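PDB 5Z1N: G-protein interacting protein 1 from Dictyostelium discoideum, which probably binds heterotrimeric G proteins through their beta/gamma subunits and sequesters them in the cytosol during chemotaxis, its C-terminal helical domain holding phospholipid. Local coordinates for residues His75-Phe80 with Ala157-Thr162; Lys86-Leu91 with Phe137-Trp142. All blocks are in the same frame, centred on the assembly; numbering follows the deposited sequence.

Contact 1: His75-Phe80 with Ala157-Thr162; sequences HLDRAF and ALNKYT. With PEF (di-palmitoyl-3-sn-phosphatidylethanolamine), chain B.
Asp-77, on helix 59-81, and Asn-159, in the type I beta turn from Leu-158 to Tyr-161, are the two side chains that meet here, and one hydrogen bond joins them. Asn-159 ND2 donates to Asp-77 OD2 over 2.9 Å, nearly straight at 162°. The two flat groups stand almost perpendicular, 82° apart: the acceptor lies close to the amide plane of Asn-159, whereas the donor reaches Asp-77 OD2 from above the carboxylate plane. The same oxygen rests over the methylene, with Asp-77 OD2 3.3 Å from Asn-159 CB. Asn-159 CG sits between its own backbone N and carbonyl carbon (chi1 62°), a setting that brings the amide alongside Asp-77, with ND2 toward the carboxylate and OD1 toward Lys-160. There Lys-160 NZ donates to Asn-159 OD1 at 3.0 Å, and Ser-156 O takes a second bond from the ammonium. A leucine in place of Asn-159 would probably leave Asp-77 OD2 without its amide donor and Lys-160 NZ without one of its acceptors. At the end of the turn the Tyr-161 ring lays one face against an acyl chain of the bound phosphatidylethanolamine, Tyr-161 CZ lying 3.3 Å from PEF C31. Leu-76, one residue before Asp-77, sends CD1 to the other chain of the lipid, 3.8 Å from PEF C22. Both belong to the lipid pocket of this TNFAIP8-like domain. The chemistry is thus divided: a polar clasp near the surface ties the turn to helix 59-81, while Leu-76 and the ring face of Tyr-161 meet the acyl chains. With its amide gripped at both ends, Asn-159 is held against rotation, and the lysine 6.9 Å away, Lys-160 NZ to Asp-77 OD2, may modestly favour the carboxylate's negative charge.

Contact 2: Lys86-Leu91 with Phe137-Trp142; sequences KKAADL and FFTKVW. With PEF (di-palmitoyl-3-sn-phosphatidylethanolamine), chain B.
Ala-88 and Thr-139 bring the backbones within 5.3 Å, CA to CA, where the loop 86-91, with helical torsions over 88-90, comes up against helix 135-144. The methyl of Ala-88 touches the helix at two points. Its CB lies 3.6 Å from Thr-139 O, in van der Waals contact with the helix backbone, and further along the helix it meets Trp-142 CB at 3.9 Å. Thr-139 adds its CB to the contact, while its OG1, set between backbone N and carbonyl carbon (chi1 60°), turns back to the helix and bonds to Leu-135 O and Asp-136 O. Leu-91 reaches the indole by one branch: Leu-91 CD1 stands 3.5 Å from Trp-142 CD1, on the pyrrole part of the ring, and the two side chains cross at about a right angle. No direct hydrogen bond links the segments, but one water bridges their carbonyls, donating to Lys-86 O over 2.8 Å and to Trp-142 O over 2.9 Å. The loop is fastened further by Ala-88 N, which bonds to Asp-143 OD1. Phe-137 and Phe-138 turn elsewhere, to the end of one acyl chain of the bound lipid: Phe-137 CE2 lies 3.9 Å from PEF C23, and Phe-138 CE1 approaches PEF C24 obliquely at the same distance. Helix 135-144 is therefore packed on several sides in this all-helical domain. The loop joining helix 59-81 to helix 92-113 lies against Thr-139 and Trp-142; Phe-138 and Trp-142 pack on both of those helices, and Phe-137 and Val-141 rest on helix 12-28.

Contacts 1 and 2 lie with their centres about 15 Å apart and meet through Trp-142. Its NE1 is 3.1 Å from Ala-79 O, a probable hydrogen bond that ties the indole to helix 59-81, and its CZ2 packs 3.4 Å from Phe-80 N. Leu-76 CD2 also packs 4.0 Å from Phe-138 CZ. Both contacts border the phosphatidylethanolamine pocket at different depths: Leu-76 of contact 1 and the two phenylalanines of contact 2 gather round the far end of one acyl chain, whereas Tyr-161 lies beside the start of the other, near the glycerol.

Contact 1: His75-Phe80 with Ala157-Thr162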
# COMPACT_ATOMS: atom_id res chain seq x y z
N HIS A 75 5.39 -4.02 10.07
CA HIS A 75 6.34 -5.08 9.76
C HIS A 75 7.35 -4.60 8.73
O HIS A 75 8.55 -4.89 8.86
CB HIS A 75 5.60 -6.33 9.27
CG HIS A 75 4.84 -7.03 10.36
ND1 HIS A 75 5.47 -7.71 11.38
CD2 HIS A 75 3.51 -7.16 10.58
CE1 HIS A 75 4.56 -8.23 12.18
NE2 HIS A 75 3.36 -7.90 11.73
N LEU A 76 6.90 -3.81 7.76
CA LEU A 76 7.85 -3.23 6.82
C LEU A 76 8.86 -2.38 7.57
O LEU A 76 10.07 -2.51 7.34
CB LEU A 76 7.11 -2.42 5.76
CG LEU A 76 6.28 -3.24 4.77
CD1 LEU A 76 5.39 -2.34 3.93
CD2 LEU A 76 7.18 -4.08 3.88
N ASP A 77 8.39 -1.58 8.53
CA ASP A 77 9.30 -0.78 9.33
C ASP A 77 10.32 -1.69 10.02
O ASP A 77 11.53 -1.44 9.95
CB ASP A 77 8.53 0.05 10.35
CG ASP A 77 9.42 1.03 11.09
OD1 ASP A 77 9.39 1.03 12.34
OD2 ASP A 77 10.16 1.79 10.42
N ARG A 78 9.84 -2.78 10.63
CA ARG A 78 10.76 -3.70 11.29
C ARG A 78 11.80 -4.21 10.30
O ARG A 78 13.00 -4.15 10.56
CB ARG A 78 9.98 -4.88 11.89
CG ARG A 78 9.04 -4.49 13.01
CD ARG A 78 8.43 -5.72 13.66
NE ARG A 78 7.51 -5.38 14.74
CZ ARG A 78 6.72 -6.27 15.34
NH1 ARG A 78 6.74 -7.54 14.96
NH2 ARG A 78 5.91 -5.88 16.32
N ALA A 79 11.34 -4.64 9.12
CA ALA A 79 12.29 -5.17 8.15
C ALA A 79 13.21 -4.07 7.66
O ALA A 79 14.40 -4.31 7.41
CB ALA A 79 11.56 -5.82 6.99
N PHE A 80 12.69 -2.84 7.55
CA PHE A 80 13.54 -1.77 7.08
C PHE A 80 14.65 -1.46 8.06
O PHE A 80 15.67 -0.88 7.66
CB PHE A 80 12.72 -0.51 6.79
CG PHE A 80 13.53 0.59 6.16
CD1 PHE A 80 14.00 0.46 4.87
CD2 PHE A 80 13.84 1.73 6.87
CE1 PHE A 80 14.76 1.46 4.29
CE2 PHE A 80 14.60 2.74 6.30
CZ PHE A 80 15.06 2.60 5.00
N ALA A 157 8.01 7.57 5.80
CA ALA A 157 6.71 8.21 5.81
C ALA A 157 5.63 7.28 6.35
O ALA A 157 4.67 7.74 6.98
CB ALA A 157 6.34 8.69 4.41
N LEU A 158 5.77 5.97 6.13
CA LEU A 158 4.75 5.01 6.55
C LEU A 158 4.78 4.75 8.05
O LEU A 158 3.73 4.57 8.68
CB LEU A 158 4.92 3.70 5.78
CG LEU A 158 4.51 3.69 4.31
CD1 LEU A 158 4.72 2.31 3.72
CD2 LEU A 158 3.07 4.15 4.15
N ASN A 159 5.98 4.70 8.64
CA ASN A 159 6.11 4.26 10.03
C ASN A 159 5.65 5.32 11.03
O ASN A 159 5.61 5.03 12.23
CB ASN A 159 7.56 3.85 10.33
CG ASN A 159 8.56 4.98 10.17
OD1 ASN A 159 8.19 6.14 9.95
ND2 ASN A 159 9.84 4.65 10.30
N LYS A 160 5.31 6.52 10.57
CA LYS A 160 4.73 7.51 11.47
C LYS A 160 3.29 7.19 11.81
O LYS A 160 2.77 7.69 12.81
CB LYS A 160 4.82 8.91 10.85
CG LYS A 160 6.17 9.27 10.26
CD LYS A 160 7.27 9.22 11.32
CE LYS A 160 8.59 9.76 10.76
NZ LYS A 160 9.60 8.68 10.53
N TYR A 161 2.63 6.35 11.00
CA TYR A 161 1.20 6.13 11.09
C TYR A 161 0.81 4.82 11.75
O TYR A 161 -0.38 4.51 11.82
CB TYR A 161 0.59 6.19 9.68
CG TYR A 161 0.67 7.55 9.04
CD1 TYR A 161 -0.27 8.53 9.34
CD2 TYR A 161 1.68 7.85 8.13
CE1 TYR A 161 -0.20 9.78 8.75
CE2 TYR A 161 1.75 9.10 7.54
CZ TYR A 161 0.81 10.06 7.86
OH TYR A 161 0.87 11.31 7.28
N THR A 162 1.77 4.05 12.27
CA THR A 162 1.46 2.71 12.75
C THR A 162 0.66 2.70 14.05
O THR A 162 -0.04 1.72 14.32
CB THR A 162 2.75 1.91 12.94
OG1 THR A 162 3.61 2.60 13.86
CG2 THR A 162 3.48 1.74 11.61
C2 PEF B . -4.83 10.99 2.79
C1 PEF B . -6.09 10.98 3.65
N PEF B . -6.62 12.30 9.41
C3 PEF B . -3.72 11.80 3.44
C4 PEF B . -7.54 11.22 7.45
C5 PEF B . -7.79 11.61 8.90
C10 PEF B . -3.88 9.33 1.36
C11 PEF B . -3.62 7.89 1.00
C12 PEF B . -2.20 7.68 0.48
C13 PEF B . -1.92 6.18 0.45
C14 PEF B . -0.60 5.81 -0.20
C15 PEF B . -0.27 4.36 0.15
C16 PEF B . 0.99 3.87 -0.56
C17 PEF B . 1.53 2.59 0.08
C18 PEF B . 0.42 1.57 0.34
C19 PEF B . 0.91 0.15 0.09
C20 PEF B . 2.22 -0.15 0.81
C21 PEF B . 3.24 -0.74 -0.16
C22 PEF B . 4.60 -0.93 0.51
C23 PEF B . 5.70 -1.14 -0.54
C24 PEF B . 7.03 -1.45 0.13
C25 PEF B . 8.15 -1.49 -0.87
C30 PEF B . -1.94 10.30 4.28
C31 PEF B . -1.32 9.49 5.39
C32 PEF B . -1.62 8.01 5.18
C33 PEF B . -3.09 7.69 5.42
C34 PEF B . -3.52 6.48 4.61
C35 PEF B . -4.93 6.03 4.99
C36 PEF B . -5.59 5.26 3.85
C37 PEF B . -6.76 4.42 4.34
C38 PEF B . -7.52 3.81 3.16
C39 PEF B . -7.67 2.30 3.31
C40 PEF B . -8.46 1.69 2.16
C41 PEF B . -7.80 1.93 0.81
C42 PEF B . -6.43 1.26 0.71
C43 PEF B . -5.88 1.36 -0.71
C44 PEF B . -4.50 0.74 -0.82
C45 PEF B . -4.07 0.64 -2.27
O4 PEF B . -3.69 10.23 0.56
O5 PEF B . -1.42 10.34 3.18
O2 PEF B . -4.37 9.64 2.69
O3 PEF B . -3.18 11.03 4.50
O1P PEF B . -7.87 13.99 4.98
O2P PEF B . -8.54 11.45 4.96
O3P PEF B . -6.18 12.18 4.40
O4P PEF B . -7.04 12.34 6.72
P PEF B . -7.53 12.54 5.20

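Contact 2: Lys86-Leu91 with Phe137-Trp142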
# COMPACT_ATOMS: atom_id res chain seq x y z
N LYS A 86 21.26 -6.74 6.30
CA LYS A 86 20.93 -8.14 6.14
C LYS A 86 20.33 -8.36 4.75
O LYS A 86 19.71 -7.46 4.18
CB LYS A 86 19.93 -8.63 7.20
CG LYS A 86 20.51 -8.72 8.60
CD LYS A 86 19.56 -9.41 9.55
CE LYS A 86 20.17 -9.59 10.93
NZ LYS A 86 19.30 -10.43 11.81
N LYS A 87 20.54 -9.56 4.21
CA LYS A 87 19.94 -9.92 2.94
C LYS A 87 18.46 -10.25 3.13
O LYS A 87 18.01 -10.60 4.22
CB LYS A 87 20.66 -11.11 2.31
CG LYS A 87 22.16 -10.92 2.13
CD LYS A 87 22.48 -9.64 1.38
CE LYS A 87 21.93 -9.66 -0.04
NZ LYS A 87 22.16 -8.37 -0.75
N ALA A 88 17.70 -10.12 2.04
CA ALA A 88 16.26 -10.33 2.11
C ALA A 88 15.92 -11.74 2.59
O ALA A 88 14.92 -11.92 3.30
CB ALA A 88 15.61 -10.06 0.75
N ALA A 89 16.73 -12.73 2.22
CA ALA A 89 16.46 -14.10 2.65
C ALA A 89 16.48 -14.23 4.16
O ALA A 89 15.75 -15.05 4.73
CB ALA A 89 17.47 -15.06 2.01
N ASP A 90 17.31 -13.44 4.83
CA ASP A 90 17.37 -13.44 6.29
C ASP A 90 16.20 -12.70 6.93
O ASP A 90 16.06 -12.75 8.16
CB ASP A 90 18.69 -12.82 6.76
CG ASP A 90 19.89 -13.60 6.28
OD1 ASP A 90 19.87 -14.85 6.36
OD2 ASP A 90 20.87 -12.97 5.81
N LEU A 91 15.36 -12.04 6.14
CA LEU A 91 14.29 -11.19 6.65
C LEU A 91 12.90 -11.69 6.26
O LEU A 91 11.91 -11.02 6.55
CB LEU A 91 14.47 -9.76 6.15
CG LEU A 91 15.82 -9.12 6.49
CD1 LEU A 91 15.97 -7.76 5.83
CD2 LEU A 91 15.97 -9.01 8.01
N PHE A 137 7.79 -8.97 -4.32
CA PHE A 137 8.07 -7.54 -4.42
C PHE A 137 8.96 -7.08 -3.28
O PHE A 137 9.96 -6.38 -3.50
CB PHE A 137 6.73 -6.78 -4.43
CG PHE A 137 6.87 -5.28 -4.52
CD1 PHE A 137 7.78 -4.69 -5.37
CD2 PHE A 137 6.04 -4.46 -3.77
CE1 PHE A 137 7.89 -3.31 -5.45
CE2 PHE A 137 6.13 -3.09 -3.85
CZ PHE A 137 7.06 -2.51 -4.69
N PHE A 138 8.65 -7.50 -2.06
CA PHE A 138 9.43 -7.08 -0.90
C PHE A 138 10.86 -7.60 -0.98
O PHE A 138 11.81 -6.84 -0.77
CB PHE A 138 8.75 -7.53 0.40
CG PHE A 138 7.40 -6.90 0.64
CD1 PHE A 138 7.03 -5.73 -0.01
CD2 PHE A 138 6.49 -7.49 1.51
CE1 PHE A 138 5.79 -5.16 0.21
CE2 PHE A 138 5.25 -6.92 1.74
CZ PHE A 138 4.90 -5.75 1.09
N THR A 139 11.04 -8.89 -1.28
CA THR A 139 12.39 -9.44 -1.33
C THR A 139 13.22 -8.77 -2.42
O THR A 139 14.39 -8.41 -2.20
CB THR A 139 12.36 -10.95 -1.53
OG1 THR A 139 11.70 -11.27 -2.75
CG2 THR A 139 11.64 -11.63 -0.37
N LYS A 140 12.63 -8.57 -3.60
CA LYS A 140 13.33 -7.85 -4.66
C LYS A 140 13.73 -6.45 -4.19
O LYS A 140 14.85 -6.00 -4.43
CB LYS A 140 12.46 -7.76 -5.91
CG LYS A 140 13.06 -6.93 -7.04
CD LYS A 140 13.94 -7.78 -7.95
CE LYS A 140 14.64 -6.92 -9.00
NZ LYS A 140 15.70 -7.69 -9.71
N VAL A 141 12.82 -5.75 -3.52
CA VAL A 141 13.11 -4.40 -3.04
C VAL A 141 14.26 -4.41 -2.05
O VAL A 141 15.19 -3.60 -2.13
CB VAL A 141 11.84 -3.77 -2.43
CG1 VAL A 141 12.20 -2.63 -1.49
CG2 VAL A 141 10.91 -3.29 -3.54
N TRP A 142 14.24 -5.35 -1.11
CA TRP A 142 15.24 -5.37 -0.05
C TRP A 142 16.60 -5.82 -0.54
O TRP A 142 17.60 -5.54 0.13
CB TRP A 142 14.77 -6.28 1.10
CG TRP A 142 14.33 -5.52 2.32
CD1 TRP A 142 15.01 -5.38 3.50
CD2 TRP A 142 13.11 -4.78 2.48
NE1 TRP A 142 14.29 -4.62 4.38
CE2 TRP A 142 13.12 -4.24 3.78
CE3 TRP A 142 12.01 -4.54 1.65
CZ2 TRP A 142 12.07 -3.46 4.27
CZ3 TRP A 142 10.97 -3.76 2.14
CH2 TRP A 142 11.01 -3.23 3.43
C2 PEF B . -4.83 10.99 2.79
C1 PEF B . -6.09 10.98 3.65
N PEF B . -6.62 12.30 9.41
C3 PEF B . -3.72 11.80 3.44
C4 PEF B . -7.54 11.22 7.45
C5 PEF B . -7.79 11.61 8.90
C10 PEF B . -3.88 9.33 1.36
C11 PEF B . -3.62 7.89 1.00
C12 PEF B . -2.20 7.68 0.48
C13 PEF B . -1.92 6.18 0.45
C14 PEF B . -0.60 5.81 -0.20
C15 PEF B . -0.27 4.36 0.15
C16 PEF B . 0.99 3.87 -0.56
C17 PEF B . 1.53 2.59 0.08
C18 PEF B . 0.42 1.57 0.34
C19 PEF B . 0.91 0.15 0.09
C20 PEF B . 2.22 -0.15 0.81
C21 PEF B . 3.24 -0.74 -0.16
C22 PEF B . 4.60 -0.93 0.51
C23 PEF B . 5.70 -1.14 -0.54
C24 PEF B . 7.03 -1.45 0.13
C25 PEF B . 8.15 -1.49 -0.87
C30 PEF B . -1.94 10.30 4.28
C31 PEF B . -1.32 9.49 5.39
C32 PEF B . -1.62 8.01 5.18
C33 PEF B . -3.09 7.69 5.42
C34 PEF B . -3.52 6.48 4.61
C35 PEF B . -4.93 6.03 4.99
C36 PEF B . -5.59 5.26 3.85
C37 PEF B . -6.76 4.42 4.34
C38 PEF B . -7.52 3.81 3.16
C39 PEF B . -7.67 2.30 3.31
C40 PEF B . -8.46 1.69 2.16
C41 PEF B . -7.80 1.93 0.81
C42 PEF B . -6.43 1.26 0.71
C43 PEF B . -5.88 1.36 -0.71
C44 PEF B . -4.50 0.74 -0.82
C45 PEF B . -4.07 0.64 -2.27
O4 PEF B . -3.69 10.23 0.56
O5 PEF B . -1.42 10.34 3.18
O2 PEF B . -4.37 9.64 2.69
O3 PEF B . -3.18 11.03 4.50
O1P PEF B . -7.87 13.99 4.98
O2P PEF B . -8.54 11.45 4.96
O3P PEF B . -6.18 12.18 4.40
O4P PEF B . -7.04 12.34 6.72
P PEF B . -7.53 12.54 5.20
O HOH W 1 18.71 -5.19 2.82